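Local coordinates for AT-rich interactive domain-containing protein 4 (Arabidopsis thaliana, PDB 6LQF), which probably binds DNA through its ARID domain and recognises the methylated histone H3 tail through the adjoining zinc-binding PHD finger, at residues D130-D144 / S150-R162. Residues are numbered along the deposited sequence; the frame is centred on the assembly and turned at random.
Sequences DGECCLICRSSTAGD and SCGEWAHFGCDRR. With ZN (zinc ion), chain G; ZN (zinc ion), chain F.
The first zinc site of the PHD finger joins 130-144 to 150-162: Cys134, Cys137 and Cys159 supply sulfurs, and His156 completes the set of three cysteines and one histidine through ND1, 2.1 Å from the zinc ion. The imidazole is fixed at both nitrogens, because its NE2 donates to Thr141 O at 2.8 Å, with the acceptor close to the ring plane. Thr141 O would thus probably make the ring a stronger zinc ligand. Cys134 SG, placed anti to the backbone N (chi1 176°), binds zinc and accepts across the contact from His156 N at 3.3 Å. It also accepts from Cys137 N (3.5 Å, 172°), an N-H...S bond of the kind found in zinc knuckles; both would probably ease the charge on the thiolate.

Alongside, Leu135 N donates to Trp154 O, while Phe157 N reaches Asp144 O. In the cross-brace topology of PHD fingers, Cys151 belongs to the second zinc, completed by Cys148, Cys181 and Cys184. Between the two sites, Leu135 CD2 packs on Ala155 CB (3.9 Å); Ile136 CD1 lies against Cys159 CB (3.7 Å) beside the first zinc.

Trp154 and Asp130 both pack on a modified side chain of the bound peptide, consistent with methyl-lysine reading. Glu132 OE2 comes to the indole edge at CD1 (3.6 Å), its carboxylate turned 72° from the ring plane. Asp130 closes an Asx turn, OD1 accepting from Glu132 N at 2.9 Å, and a water accepts from Trp154 NE1 and donates weakly to Asp130 OD2. With an alanine here, the Asx turn is likely to be lost, leaving Glu132 N without its acceptor and the indole-bound water without its weak carboxylate partner.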
# COMPACT_ATOMS: atom_id res chain seq x y z
N ASP A 130 -0.22 5.67 -7.04
CA ASP A 130 1.06 6.15 -7.59
C ASP A 130 1.31 5.67 -8.99
O ASP A 130 1.19 4.45 -9.28
CB ASP A 130 2.19 5.72 -6.68
CG ASP A 130 3.51 6.41 -7.02
OD1 ASP A 130 4.08 6.12 -8.09
OD2 ASP A 130 3.96 7.24 -6.21
N GLY A 131 1.53 6.62 -9.90
CA GLY A 131 1.80 6.26 -11.28
C GLY A 131 3.09 6.93 -11.76
O GLY A 131 3.21 7.24 -12.95
N GLU A 132 4.04 7.09 -10.85
CA GLU A 132 5.35 7.70 -11.17
C GLU A 132 6.11 6.90 -12.19
O GLU A 132 6.01 5.67 -12.24
CB GLU A 132 6.22 7.81 -9.92
CG GLU A 132 5.74 8.74 -8.84
CD GLU A 132 6.67 8.66 -7.65
OE1 GLU A 132 7.90 8.81 -7.85
OE2 GLU A 132 6.17 8.41 -6.53
N CYS A 133 6.90 7.60 -13.00
CA CYS A 133 7.78 6.95 -13.97
C CYS A 133 9.12 6.64 -13.30
O CYS A 133 9.41 7.09 -12.20
CB CYS A 133 8.00 7.83 -15.19
SG CYS A 133 8.98 9.33 -14.89
N CYS A 134 9.91 5.82 -13.97
CA CYS A 134 11.28 5.51 -13.54
C CYS A 134 12.17 6.74 -13.57
O CYS A 134 12.21 7.45 -14.56
CB CYS A 134 11.85 4.41 -14.49
SG CYS A 134 13.57 3.99 -14.15
N LEU A 135 12.88 6.98 -12.47
CA LEU A 135 13.71 8.18 -12.35
C LEU A 135 14.86 8.11 -13.31
O LEU A 135 15.45 9.16 -13.64
CB LEU A 135 14.20 8.36 -10.89
CG LEU A 135 15.11 7.26 -10.30
CD1 LEU A 135 16.59 7.54 -10.53
CD2 LEU A 135 14.85 7.07 -8.80
N ILE A 136 15.23 6.89 -13.72
CA ILE A 136 16.34 6.74 -14.71
C ILE A 136 15.89 6.88 -16.14
O ILE A 136 16.36 7.77 -16.85
CB ILE A 136 17.05 5.37 -14.53
CG1 ILE A 136 17.66 5.33 -13.13
CG2 ILE A 136 18.15 5.20 -15.59
CD1 ILE A 136 18.05 3.92 -12.64
N CYS A 137 14.98 6.01 -16.59
CA CYS A 137 14.58 6.00 -18.02
C CYS A 137 13.34 6.81 -18.37
O CYS A 137 13.01 6.94 -19.54
CB CYS A 137 14.34 4.58 -18.50
SG CYS A 137 12.79 3.83 -17.88
N ARG A 138 12.61 7.26 -17.36
CA ARG A 138 11.47 8.19 -17.49
C ARG A 138 10.25 7.52 -18.13
O ARG A 138 9.35 8.22 -18.62
CB ARG A 138 11.86 9.46 -18.27
CG ARG A 138 13.23 10.05 -17.96
CD ARG A 138 13.44 10.45 -16.50
NE ARG A 138 12.31 11.18 -15.95
CZ ARG A 138 12.32 11.82 -14.78
NH1 ARG A 138 13.42 11.84 -14.03
NH2 ARG A 138 11.22 12.45 -14.35
N SER A 139 10.19 6.19 -18.10
CA SER A 139 9.01 5.48 -18.60
C SER A 139 8.35 4.67 -17.48
O SER A 139 8.93 4.53 -16.39
CB SER A 139 9.41 4.55 -19.74
OG SER A 139 9.73 3.25 -19.24
N SER A 140 7.18 4.11 -17.78
CA SER A 140 6.43 3.31 -16.80
C SER A 140 6.39 1.82 -17.12
O SER A 140 5.47 1.12 -16.65
CB SER A 140 5.01 3.82 -16.68
OG SER A 140 4.99 5.06 -16.01
N THR A 141 7.35 1.37 -17.92
CA THR A 141 7.42 -0.02 -18.39
C THR A 141 7.24 -1.04 -17.28
O THR A 141 7.69 -0.84 -16.15
CB THR A 141 8.79 -0.28 -19.09
OG1 THR A 141 9.11 0.82 -19.94
CG2 THR A 141 8.76 -1.56 -19.92
N ALA A 142 6.59 -2.16 -17.61
CA ALA A 142 6.34 -3.20 -16.62
C ALA A 142 7.65 -3.85 -16.19
O ALA A 142 8.59 -3.96 -17.00
CB ALA A 142 5.40 -4.25 -17.21
N GLY A 143 7.75 -4.25 -14.92
CA GLY A 143 8.98 -4.86 -14.47
C GLY A 143 9.14 -4.71 -12.97
O GLY A 143 8.20 -4.38 -12.26
N ASP A 144 10.35 -5.01 -12.50
CA ASP A 144 10.68 -4.88 -11.09
C ASP A 144 11.13 -3.48 -10.76
O ASP A 144 12.01 -2.97 -11.44
CB ASP A 144 11.77 -5.86 -10.69
CG ASP A 144 11.34 -7.32 -10.85
OD1 ASP A 144 10.13 -7.64 -10.86
OD2 ASP A 144 12.26 -8.17 -10.93
N SER A 150 16.42 7.55 -0.25
CA SER A 150 16.87 8.92 -0.02
C SER A 150 15.87 9.96 -0.58
O SER A 150 15.44 10.87 0.14
CB SER A 150 18.24 9.06 -0.67
OG SER A 150 18.66 10.40 -0.68
N CYS A 151 15.50 9.84 -1.84
CA CYS A 151 14.65 10.84 -2.47
C CYS A 151 13.19 10.41 -2.59
O CYS A 151 12.36 11.24 -2.92
CB CYS A 151 15.17 11.22 -3.87
SG CYS A 151 15.09 9.92 -5.14
N GLY A 152 12.91 9.11 -2.39
CA GLY A 152 11.57 8.56 -2.47
C GLY A 152 11.03 8.38 -3.89
O GLY A 152 9.86 8.05 -4.05
N GLU A 153 11.85 8.57 -4.93
CA GLU A 153 11.40 8.30 -6.27
C GLU A 153 11.58 6.82 -6.58
O GLU A 153 12.22 6.07 -5.82
CB GLU A 153 12.15 9.16 -7.26
CG GLU A 153 11.80 10.61 -7.10
CD GLU A 153 12.57 11.51 -8.03
OE1 GLU A 153 13.42 10.99 -8.78
OE2 GLU A 153 12.33 12.73 -8.01
N TRP A 154 11.03 6.39 -7.72
CA TRP A 154 11.04 5.00 -8.07
C TRP A 154 11.90 4.71 -9.29
O TRP A 154 11.97 5.54 -10.16
CB TRP A 154 9.63 4.54 -8.41
CG TRP A 154 8.70 4.36 -7.21
CD1 TRP A 154 7.84 5.25 -6.67
CD2 TRP A 154 8.55 3.14 -6.48
NE1 TRP A 154 7.14 4.67 -5.62
CE2 TRP A 154 7.53 3.36 -5.52
CE3 TRP A 154 9.11 1.87 -6.61
CZ2 TRP A 154 7.15 2.36 -4.62
CZ3 TRP A 154 8.73 0.88 -5.72
CH2 TRP A 154 7.73 1.10 -4.78
N ALA A 155 12.60 3.59 -9.26
CA ALA A 155 13.46 3.18 -10.38
C ALA A 155 13.19 1.74 -10.78
O ALA A 155 12.98 0.87 -9.93
CB ALA A 155 14.93 3.35 -10.00
N HIS A 156 13.21 1.44 -12.07
CA HIS A 156 13.33 0.04 -12.42
C HIS A 156 14.63 -0.53 -11.93
O HIS A 156 15.71 0.04 -12.19
CB HIS A 156 13.38 -0.16 -13.95
CG HIS A 156 12.13 0.20 -14.66
ND1 HIS A 156 12.05 1.28 -15.51
CD2 HIS A 156 10.87 -0.32 -14.60
CE1 HIS A 156 10.84 1.34 -16.05
NE2 HIS A 156 10.09 0.41 -15.47
N PHE A 157 14.60 -1.71 -11.34
CA PHE A 157 15.82 -2.36 -10.90
C PHE A 157 16.77 -2.55 -12.07
O PHE A 157 17.99 -2.34 -11.92
CB PHE A 157 15.45 -3.70 -10.26
CG PHE A 157 16.59 -4.34 -9.54
CD1 PHE A 157 17.07 -3.78 -8.37
CD2 PHE A 157 17.13 -5.54 -9.99
CE1 PHE A 157 18.13 -4.38 -7.68
CE2 PHE A 157 18.19 -6.14 -9.30
CZ PHE A 157 18.68 -5.56 -8.15
N GLY A 158 16.18 -2.89 -13.22
CA GLY A 158 16.93 -3.14 -14.47
C GLY A 158 17.58 -1.92 -15.04
O GLY A 158 18.50 -2.04 -15.89
N CYS A 159 17.16 -0.73 -14.63
CA CYS A 159 17.78 0.50 -15.19
C CYS A 159 18.99 0.94 -14.36
O CYS A 159 19.66 1.91 -14.71
CB CYS A 159 16.76 1.65 -15.28
SG CYS A 159 15.55 1.51 -16.66
N ASP A 160 19.27 0.24 -13.27
CA ASP A 160 20.41 0.59 -12.44
C ASP A 160 21.52 -0.43 -12.77
O ASP A 160 21.43 -1.58 -12.40
CB ASP A 160 20.01 0.58 -10.94
CG ASP A 160 21.10 1.11 -10.07
OD1 ASP A 160 22.29 1.16 -10.50
OD2 ASP A 160 20.78 1.50 -8.92
N ARG A 161 22.55 0.01 -13.48
CA ARG A 161 23.58 -0.93 -13.93
C ARG A 161 24.85 -0.88 -13.09
O ARG A 161 25.90 -1.41 -13.50
CB ARG A 161 23.91 -0.67 -15.41
CG ARG A 161 22.74 -0.89 -16.37
CD ARG A 161 22.37 -2.37 -16.51
NE ARG A 161 23.39 -3.08 -17.28
CZ ARG A 161 23.31 -4.36 -17.63
NH1 ARG A 161 24.30 -4.91 -18.34
NH2 ARG A 161 22.27 -5.10 -17.28
N ARG A 162 24.79 -0.24 -11.94
CA ARG A 162 25.93 -0.20 -11.04
C ARG A 162 26.29 -1.58 -10.52
O ARG A 162 25.43 -2.35 -10.13
CB ARG A 162 25.64 0.75 -9.87
CG ARG A 162 25.60 2.21 -10.29
CD ARG A 162 25.21 3.11 -9.10
NE ARG A 162 23.88 2.78 -8.59
CZ ARG A 162 23.38 3.23 -7.45
NH1 ARG A 162 22.18 2.86 -7.07
NH2 ARG A 162 24.10 4.03 -6.68
ZN ZN G . 13.62 2.56 -16.03
ZN ZN F . 17.24 8.90 -4.97
O HOH W 1 4.95 5.48 -3.97
O HOH W 2 10.04 8.20 -9.82
O HOH W 3 13.33 -3.70 -13.72